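Local coordinates for beta 1-3 glucanase (Clostridium beijerinckii NCIMB 8052, PDB 5H4E), which probably hydrolyses beta-1,3-glucans as the glycoside hydrolase family 64 catalytic domain of a bacterial beta-1,3-glucanase, at residues 22-27 with 80-85; 55-60 with 73-78; 63-68 with 104-109. All blocks are in the same frame, centred on the assembly; numbering follows the deposited sequence.

Contact 1: 22-27 with 80-85; sequences SNDQIY and KASQQS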
loop_
_atom_site.group_PDB
_atom_site.type_symbol
_atom_site.label_atom_id
_atom_site.label_comp_id
_atom_site.label_asym_id
_atom_site.label_seq_id
_atom_site.Cartn_x
_atom_site.Cartn_y
_atom_site.Cartn_z
ATOM N N SER A 22 12.398 -0.211 22.715
ATOM C CA SER A 22 11.686 0.607 23.701
ATOM C C SER A 22 10.977 1.741 22.968
ATOM O O SER A 22 11.240 1.964 21.794
ATOM C CB SER A 22 12.649 1.169 24.751
ATOM O OG SER A 22 13.583 2.042 24.145
ATOM N N ASN A 23 10.090 2.461 23.647
ATOM C CA ASN A 23 9.423 3.596 23.017
ATOM C C ASN A 23 10.405 4.708 22.640
ATOM O O ASN A 23 10.145 5.519 21.744
ATOM C CB ASN A 23 8.329 4.143 23.933
ATOM C CG ASN A 23 7.103 3.254 23.961
ATOM O OD1 ASN A 23 7.075 2.209 23.321
ATOM N ND2 ASN A 23 6.087 3.660 24.705
ATOM N N ASP A 24 11.541 4.734 23.325
ATOM C CA ASP A 24 12.623 5.649 22.991
ATOM C C ASP A 24 13.330 5.239 21.688
ATOM O O ASP A 24 14.164 5.979 21.172
ATOM C CB ASP A 24 13.632 5.703 24.143
ATOM C CG ASP A 24 14.475 6.953 24.118
ATOM O OD1 ASP A 24 13.902 8.069 24.103
ATOM O OD2 ASP A 24 15.715 6.820 24.105
ATOM N N GLN A 25 12.984 4.065 21.160
ATOM C CA GLN A 25 13.601 3.556 19.936
ATOM C C GLN A 25 12.601 3.444 18.778
ATOM O O GLN A 25 12.900 2.856 17.733
ATOM C CB GLN A 25 14.240 2.197 20.205
ATOM C CG GLN A 25 15.348 2.270 21.248
ATOM C CD GLN A 25 15.837 0.913 21.696
ATOM O OE1 GLN A 25 15.063 -0.041 21.784
ATOM N NE2 GLN A 25 17.134 0.819 21.992
ATOM N N ILE A 26 11.416 4.002 18.980
ATOM C CA ILE A 26 10.383 3.998 17.950
ATOM C C ILE A 26 10.123 5.432 17.510
ATOM O O ILE A 26 9.909 6.303 18.346
ATOM C CB ILE A 26 9.093 3.350 18.471
ATOM C CG1 ILE A 26 9.359 1.888 18.845
ATOM C CG2 ILE A 26 7.975 3.442 17.423
ATOM C CD1 ILE A 26 8.172 1.215 19.542
ATOM N N TYR A 27 10.154 5.675 16.205
ATOM C CA TYR A 27 9.980 7.024 15.676
ATOM C C TYR A 27 8.779 7.114 14.753
ATOM O O TYR A 27 8.612 6.261 13.895
ATOM C CB TYR A 27 11.217 7.459 14.906
ATOM C CG TYR A 27 12.487 7.472 15.723
ATOM C CD1 TYR A 27 13.040 8.679 16.151
ATOM C CD2 TYR A 27 13.147 6.288 16.056
ATOM C CE1 TYR A 27 14.206 8.711 16.895
ATOM C CE2 TYR A 27 14.332 6.314 16.811
ATOM C CZ TYR A 27 14.849 7.535 17.218
ATOM O OH TYR A 27 16.015 7.598 17.957
ATOM N N LYS A 80 10.073 10.636 18.741
ATOM C CA LYS A 80 10.185 9.387 19.502
ATOM C C LYS A 80 8.873 9.091 20.218
ATOM O O LYS A 80 8.239 10.007 20.739
ATOM C CB LYS A 80 11.315 9.460 20.537
ATOM C CG LYS A 80 12.730 9.446 19.967
ATOM C CD LYS A 80 13.786 9.569 21.074
ATOM C CE LYS A 80 15.185 9.458 20.473
ATOM N NZ LYS A 80 16.281 9.205 21.466
ATOM N N ALA A 81 8.475 7.821 20.272
ATOM C CA ALA A 81 7.275 7.447 21.017
ATOM C C ALA A 81 7.400 7.861 22.491
ATOM O O ALA A 81 6.401 8.152 23.158
ATOM C CB ALA A 81 7.009 5.957 20.907
ATOM N N SER A 82 8.632 7.912 22.989
ATOM C CA SER A 82 8.861 8.280 24.381
ATOM C C SER A 82 8.593 9.767 24.631
ATOM O O SER A 82 8.194 10.138 25.732
ATOM C CB SER A 82 10.285 7.902 24.798
ATOM O OG SER A 82 11.244 8.579 24.014
ATOM N N GLN A 83 8.800 10.610 23.620
ATOM C CA GLN A 83 8.404 12.021 23.696
ATOM C C GLN A 83 6.884 12.170 23.595
ATOM O O GLN A 83 6.265 12.828 24.417
ATOM C CB GLN A 83 9.066 12.857 22.597
ATOM C CG GLN A 83 8.508 14.289 22.520
ATOM C CD GLN A 83 9.338 15.235 21.647
ATOM O OE1 GLN A 83 10.279 14.815 20.973
ATOM N NE2 GLN A 83 8.981 16.519 21.656
ATOM N N GLN A 84 6.289 11.562 22.574
ATOM C CA GLN A 84 4.839 11.548 22.443
ATOM C C GLN A 84 4.439 10.297 21.661
ATOM O O GLN A 84 4.896 10.102 20.535
ATOM C CB GLN A 84 4.332 12.808 21.744
ATOM C CG GLN A 84 2.800 12.913 21.691
ATOM C CD GLN A 84 2.318 14.281 21.248
ATOM O OE1 GLN A 84 2.644 15.298 21.861
ATOM N NE2 GLN A 84 1.541 14.314 20.167
ATOM N N SER A 85 3.611 9.454 22.267
ATOM C CA SER A 85 3.336 8.125 21.721
ATOM C C SER A 85 2.142 8.120 20.776
ATOM O O SER A 85 1.786 7.087 20.208
ATOM C CB SER A 85 3.086 7.131 22.853
ATOM O OG SER A 85 1.899 7.479 23.567
HETATM O O HOH W 1 5.900 6.085 25.919
#
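Lys80 lies against Tyr27 and ends beside Asp24, and its side chain can be traced atom by atom along residues 22-27. Lys80 CB is near Ile26 O (4.1 Å), and its CA makes a CA-H...O contact with the same oxygen. From there CG is turned anti to its own carbonyl carbon (chi1 -71°), which brings it obliquely against the Tyr27 ring, 3.5 Å from Tyr27 CE1. The chain is extended beyond CG, so that it runs side by side with the tyrosine and points the same way. Lys80 CD passes 3.4 Å from Asp24 OD1, and Lys80 CE comes within 3.2 Å of Tyr27 OH. At the tip, Lys80 NZ faces Asp24 OD2 at 3.6 Å, a long salt bridge. Ser82 OG donates to Asp24 OD1 at 2.7 Å, and OD1 accepts on its anti lone pair, away from OD2.

The backbone here is an antiparallel pairing: Tyr27 and Lys80 form a non-hydrogen-bonded pair between strand 26-33 and the two-residue strand 79-80, and both side chains project on the same face of the sheet. Strand 95-101 pairs with the same central strand, Ser100 bonding to the Tyr27 backbone. Just beyond the pair, Ala81 N donates to Ile26 O at 2.8 Å with an N-H...O angle of 157°.

Ahead of the strand, residues 23-25 make a 3-10 turn that receives the loop leaving Lys80. Ala81 CB packs 3.8 Å from Asn23 CB and also touches Ile26 CB, while Ser82 N gives Asn23 O a weak hydrogen bond. The Asn23 amide reaches past this packing: OD1 is bonded to Asn15 ND2, and ND2 donates to a water that makes a weak link to Ala81 O.

Contact 2: 55-60 with 73-78; sequences SDNDAA and NYSNYF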
loop_
_atom_site.group_PDB
_atom_site.type_symbol
_atom_site.label_atom_id
_atom_site.label_comp_id
_atom_site.label_asym_id
_atom_site.label_seq_id
_atom_site.Cartn_x
_atom_site.Cartn_y
_atom_site.Cartn_z
ATOM N N SER A 55 13.681 24.172 2.763
ATOM C CA SER A 55 14.643 24.573 3.775
ATOM C C SER A 55 14.660 23.640 4.991
ATOM O O SER A 55 15.571 23.703 5.812
ATOM C CB SER A 55 14.359 26.018 4.204
ATOM O OG SER A 55 12.982 26.341 4.077
ATOM N N ASP A 56 13.665 22.763 5.098
ATOM C CA ASP A 56 13.587 21.827 6.222
ATOM C C ASP A 56 14.734 20.813 6.251
ATOM O O ASP A 56 15.091 20.312 7.318
ATOM C CB ASP A 56 12.243 21.091 6.206
ATOM C CG ASP A 56 11.091 21.980 6.642
ATOM O OD1 ASP A 56 11.329 22.843 7.515
ATOM O OD2 ASP A 56 9.963 21.822 6.113
ATOM N N ASN A 57 15.314 20.521 5.090
ATOM C CA ASN A 57 16.442 19.589 5.010
ATOM C C ASN A 57 17.655 20.069 5.813
ATOM O O ASN A 57 18.434 19.263 6.322
ATOM C CB ASN A 57 16.849 19.369 3.552
ATOM C CG ASN A 57 15.788 18.650 2.746
ATOM O OD1 ASN A 57 15.027 17.833 3.271
ATOM N ND2 ASN A 57 15.734 18.946 1.456
ATOM N N ASP A 58 17.805 21.384 5.942
ATOM C CA ASP A 58 19.009 21.955 6.553
ATOM C C ASP A 58 18.764 22.622 7.902
ATOM O O ASP A 58 19.716 23.004 8.585
ATOM C CB ASP A 58 19.640 22.979 5.610
ATOM C CG ASP A 58 20.061 22.378 4.295
ATOM O OD1 ASP A 58 20.693 21.299 4.316
ATOM O OD2 ASP A 58 19.763 22.986 3.240
ATOM N N ALA A 59 17.497 22.760 8.282
ATOM C CA ALA A 59 17.135 23.412 9.539
ATOM C C ALA A 59 17.733 22.705 10.759
ATOM O O ALA A 59 18.225 21.585 10.660
ATOM C CB ALA A 59 15.615 23.492 9.665
ATOM N N ALA A 60 17.695 23.378 11.905
ATOM C CA ALA A 60 18.226 22.837 13.156
ATOM C C ALA A 60 17.642 21.468 13.503
ATOM O O ALA A 60 16.422 21.275 13.485
ATOM C CB ALA A 60 17.969 23.817 14.308
ATOM N N ASN A 73 21.906 16.095 3.663
ATOM C CA ASN A 73 21.058 16.497 4.790
ATOM C C ASN A 73 19.582 16.198 4.521
ATOM O O ASN A 73 19.099 16.390 3.404
ATOM C CB ASN A 73 21.202 17.995 5.087
ATOM C CG ASN A 73 22.538 18.353 5.719
ATOM O OD1 ASN A 73 23.293 17.484 6.157
ATOM N ND2 ASN A 73 22.822 19.652 5.793
ATOM N N TYR A 74 18.854 15.767 5.546
ATOM C CA TYR A 74 17.437 15.450 5.364
ATOM C C TYR A 74 16.581 16.114 6.414
ATOM O O TYR A 74 17.045 16.377 7.518
ATOM C CB TYR A 74 17.209 13.941 5.414
ATOM C CG TYR A 74 18.045 13.162 4.427
ATOM C CD1 TYR A 74 19.366 12.829 4.719
ATOM C CD2 TYR A 74 17.511 12.748 3.210
ATOM C CE1 TYR A 74 20.140 12.108 3.824
ATOM C CE2 TYR A 74 18.278 12.027 2.307
ATOM C CZ TYR A 74 19.596 11.715 2.622
ATOM O OH TYR A 74 20.360 11.001 1.726
ATOM N N SER A 75 15.320 16.364 6.072
ATOM C CA SER A 75 14.353 16.885 7.030
ATOM C C SER A 75 14.252 15.974 8.244
ATOM O O SER A 75 14.773 14.854 8.251
ATOM C CB SER A 75 12.982 17.019 6.389
ATOM O OG SER A 75 12.484 15.737 6.034
ATOM N N ASN A 76 13.581 16.448 9.278
ATOM C CA ASN A 76 13.426 15.638 10.467
ATOM C C ASN A 76 12.057 15.896 11.058
ATOM O O ASN A 76 11.889 16.712 11.970
ATOM C CB ASN A 76 14.528 15.922 11.478
ATOM C CG ASN A 76 14.530 14.928 12.623
ATOM O OD1 ASN A 76 13.749 13.971 12.634
ATOM N ND2 ASN A 76 15.406 15.148 13.598
ATOM N N TYR A 77 11.070 15.203 10.502
ATOM C CA TYR A 77 9.698 15.366 10.930
ATOM C C TYR A 77 9.317 14.326 11.974
ATOM O O TYR A 77 8.153 14.240 12.366
ATOM C CB TYR A 77 8.757 15.261 9.732
ATOM C CG TYR A 77 8.952 16.298 8.639
ATOM C CD1 TYR A 77 9.405 17.585 8.920
ATOM C CD2 TYR A 77 8.652 15.984 7.323
ATOM C CE1 TYR A 77 9.563 18.530 7.900
ATOM C CE2 TYR A 77 8.786 16.902 6.319
ATOM C CZ TYR A 77 9.246 18.172 6.601
ATOM O OH TYR A 77 9.368 19.065 5.558
ATOM N N PHE A 78 10.301 13.547 12.424
ATOM C CA PHE A 78 10.049 12.400 13.292
ATOM C C PHE A 78 10.043 12.740 14.768
ATOM O O PHE A 78 10.674 13.708 15.203
ATOM C CB PHE A 78 11.085 11.303 13.012
ATOM C CG PHE A 78 10.789 10.534 11.765
ATOM C CD1 PHE A 78 10.073 9.343 11.826
ATOM C CD2 PHE A 78 11.148 11.033 10.527
ATOM C CE1 PHE A 78 9.764 8.643 10.665
ATOM C CE2 PHE A 78 10.845 10.335 9.371
ATOM C CZ PHE A 78 10.147 9.141 9.446
HETATM O O HOH W 2 13.647 19.429 9.566
#
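Tyr77 OH donates to Asp56 OD2 at 2.9 Å, approaching on the anti side but well out of the carboxylate plane. The two side chains cross at about a right angle, with carboxylate and ring planes 83° apart, and the carboxylate sits at the ring edge. Lys53 forms a salt bridge with the other oxygen, Asp56 OD1, so each carboxylate oxygen has a partner. A second side-chain bond lies at the other end: Asn73 CG is turned anti to its carbonyl carbon (chi1 -72°), which brings ND2 to Asp58 OD1 at 3.1 Å with an N-H...O angle of 164°. The acceptor lies almost in the amide plane. Asn73 OD1 is bonded to Thr64 OG1; with both ends engaged, the amide's flip is fixed.

Between these two anchors the 3-10 turn at 55-57 rests on the chain leaving strand 70-74, the second strand of the hairpin begun by 63-67. Ser75 N gives only a weak bond to Asn57 OD1, 3.2 Å away; Asn57 ND2 is held by Val109 O. A water spans the backbones, donating to Asp56 O at 2.8 Å and accepting from Asn76 N at 3.0 Å. Asp56 O also receives a CA-H...O contact from Ser75 CA at 3.5 Å.

Farther out, Asn73 CB lies 3.3 Å from Asn57 O. Ser75 OG, bonded to Ile107 O, sits 3.9 Å above one face of the Tyr77 ring, offset toward its rim, and that ring stacks with His42.

Contact 3: 63-68 with 104-109; sequences LTKTTP and PLYIKV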
loop_
_atom_site.group_PDB
_atom_site.type_symbol
_atom_site.label_atom_id
_atom_site.label_comp_id
_atom_site.label_asym_id
_atom_site.label_seq_id
_atom_site.Cartn_x
_atom_site.Cartn_y
_atom_site.Cartn_z
ATOM N N LEU A 63 18.837 15.673 9.779
ATOM C CA LEU A 63 19.578 14.430 9.732
ATOM C C LEU A 63 20.640 14.516 8.652
ATOM O O LEU A 63 20.492 15.255 7.686
ATOM C CB LEU A 63 18.626 13.250 9.471
ATOM C CG LEU A 63 17.535 13.004 10.518
ATOM C CD1 LEU A 63 16.490 11.971 10.022
ATOM C CD2 LEU A 63 18.155 12.543 11.827
ATOM N N THR A 64 21.710 13.754 8.821
ATOM C CA THR A 64 22.737 13.668 7.796
ATOM C C THR A 64 23.140 12.213 7.605
ATOM O O THR A 64 23.208 11.445 8.568
ATOM C CB THR A 64 23.961 14.515 8.158
ATOM O OG1 THR A 64 23.529 15.838 8.491
ATOM C CG2 THR A 64 24.937 14.588 6.990
ATOM N N LYS A 65 23.384 11.827 6.357
ATOM C CA LYS A 65 23.756 10.448 6.055
ATOM C C LYS A 65 24.741 10.392 4.895
ATOM O O LYS A 65 24.577 11.099 3.896
ATOM C CB LYS A 65 22.504 9.619 5.740
ATOM C CG LYS A 65 22.773 8.193 5.272
ATOM C CD LYS A 65 23.193 7.280 6.409
ATOM C CE LYS A 65 23.314 5.830 5.920
ATOM N NZ LYS A 65 24.084 4.964 6.880
ATOM N N THR A 66 25.773 9.565 5.036
ATOM C CA THR A 66 26.695 9.302 3.934
ATOM C C THR A 66 26.367 7.980 3.254
ATOM O O THR A 66 26.441 6.923 3.884
ATOM C CB THR A 66 28.151 9.265 4.413
ATOM O OG1 THR A 66 28.487 10.525 5.013
ATOM C CG2 THR A 66 29.090 8.967 3.237
ATOM N N THR A 67 26.002 8.049 1.975
ATOM C CA THR A 67 25.697 6.860 1.184
ATOM C C THR A 67 26.853 6.633 0.209
ATOM O O THR A 67 27.774 7.451 0.156
ATOM C CB THR A 67 24.351 7.014 0.428
ATOM O OG1 THR A 67 24.502 7.935 -0.657
ATOM C CG2 THR A 67 23.278 7.522 1.363
ATOM N N PRO A 68 26.837 5.525 -0.557
ATOM C CA PRO A 68 27.928 5.399 -1.540
ATOM C C PRO A 68 27.959 6.544 -2.573
ATOM O O PRO A 68 28.973 6.738 -3.249
ATOM C CB PRO A 68 27.630 4.049 -2.217
ATOM C CG PRO A 68 26.948 3.255 -1.140
ATOM C CD PRO A 68 26.097 4.257 -0.388
ATOM N N PRO A 104 15.201 7.262 13.022
ATOM C CA PRO A 104 14.176 7.789 12.126
ATOM C C PRO A 104 14.561 7.574 10.671
ATOM O O PRO A 104 15.723 7.314 10.359
ATOM C CB PRO A 104 14.147 9.283 12.473
ATOM C CG PRO A 104 15.533 9.558 12.935
ATOM C CD PRO A 104 15.933 8.343 13.710
ATOM N N LEU A 105 13.586 7.701 9.786
ATOM C CA LEU A 105 13.844 7.609 8.357
ATOM C C LEU A 105 14.479 8.900 7.868
ATOM O O LEU A 105 14.350 9.950 8.510
ATOM C CB LEU A 105 12.548 7.320 7.597
ATOM C CG LEU A 105 11.899 5.982 7.963
ATOM C CD1 LEU A 105 10.631 5.763 7.170
ATOM C CD2 LEU A 105 12.904 4.884 7.669
ATOM N N TYR A 106 15.194 8.811 6.752
ATOM C CA TYR A 106 15.754 9.993 6.102
ATOM C C TYR A 106 14.863 10.438 4.945
ATOM O O TYR A 106 14.897 9.842 3.862
ATOM C CB TYR A 106 17.157 9.715 5.576
ATOM C CG TYR A 106 18.161 9.281 6.608
ATOM C CD1 TYR A 106 18.882 10.213 7.351
ATOM C CD2 TYR A 106 18.419 7.936 6.820
ATOM C CE1 TYR A 106 19.812 9.816 8.290
ATOM C CE2 TYR A 106 19.349 7.524 7.756
ATOM C CZ TYR A 106 20.050 8.469 8.485
ATOM O OH TYR A 106 20.974 8.050 9.410
ATOM N N ILE A 107 14.064 11.477 5.178
ATOM C CA ILE A 107 13.147 11.978 4.165
ATOM C C ILE A 107 13.657 13.285 3.549
ATOM O O ILE A 107 13.796 14.292 4.247
ATOM C CB ILE A 107 11.738 12.199 4.765
ATOM C CG1 ILE A 107 11.134 10.849 5.197
ATOM C CG2 ILE A 107 10.852 12.933 3.784
ATOM C CD1 ILE A 107 9.784 10.964 5.887
ATOM N N LYS A 108 13.934 13.258 2.247
ATOM C CA LYS A 108 14.407 14.435 1.508
ATOM C C LYS A 108 13.254 15.280 0.956
ATOM O O LYS A 108 12.485 14.809 0.117
ATOM C CB LYS A 108 15.316 13.995 0.353
ATOM C CG LYS A 108 16.029 15.124 -0.400
ATOM C CD LYS A 108 17.175 15.686 0.423
ATOM C CE LYS A 108 18.167 16.463 -0.438
ATOM N NZ LYS A 108 19.412 16.762 0.344
ATOM N N VAL A 109 13.137 16.529 1.407
ATOM C CA VAL A 109 12.132 17.430 0.838
ATOM C C VAL A 109 12.665 17.991 -0.479
ATOM O O VAL A 109 13.857 18.272 -0.600
ATOM C CB VAL A 109 11.765 18.599 1.796
ATOM C CG1 VAL A 109 10.652 19.463 1.184
ATOM C CG2 VAL A 109 11.340 18.070 3.157
HETATM O O HOH W 3 21.975 9.690 11.255
#
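The Tyr106 ring carries Lys65 on one face: CB stands 3.9 Å from the ring centroid and 19° off the normal, a CH-pi contact displaced toward the rim. In the ring plane, at the hydroxyl edge, a water lies 2.7 Å from Tyr106 OH and bonds weakly to Thr64 O; Lys103 NZ is a further partner of that hydroxyl. Leu63 approaches the ring obliquely, its CB 3.7 Å from Tyr106 CD1. The Tyr74 ring also meets this one, with the planes at about 60°.

The lysine chain crosses the tyrosine at about a right angle. A bend at the second torsion of Lys65 (chi2 75°) keeps its CD over the same face, 3.8 Å from Tyr106 OH, before the tip leads away from residues 104-109.

Strand 63-67 is the first arm of a beta hairpin with 70-74, whereas residues 104-107 are the irregular approach to strand 108-111, which pairs with 117-120. The two segments therefore meet through side chains, without strand pairing; the closest CA atoms, those of Leu63 and Tyr106, are 6.9 Å apart.

Leu63 extends the apolar surface beyond the ring. Its CD1 packs 3.9 Å from Pro104 CG, CD2 touches the same carbon, and the two side chains cross at a slant. The same methyl, Leu63 CD1, also rests 3.3 Å from Leu105 O.

Contacts 2 and 3 are close neighbours, their centres about 9 Å apart, and they share the hairpin of strands 63-67 and 70-74: Tyr74 N lies 2.7 Å from Leu63 O. A second tie joins Ser75 OG to Ile107 O at 2.6 Å, and Phe78 CZ packs on Leu105 CB. Contact 1 is farther off, its centre about 19 Å from that of contact 2 and 20 Å from that of contact 3, yet Tyr27 touches both: its CB is 3.8 Å from Phe78 CD1 and its CE1 3.6 Å from Pro104 CD. Along the chain, contact 2 is nested within contact 1, whereas contact 3 crosses both.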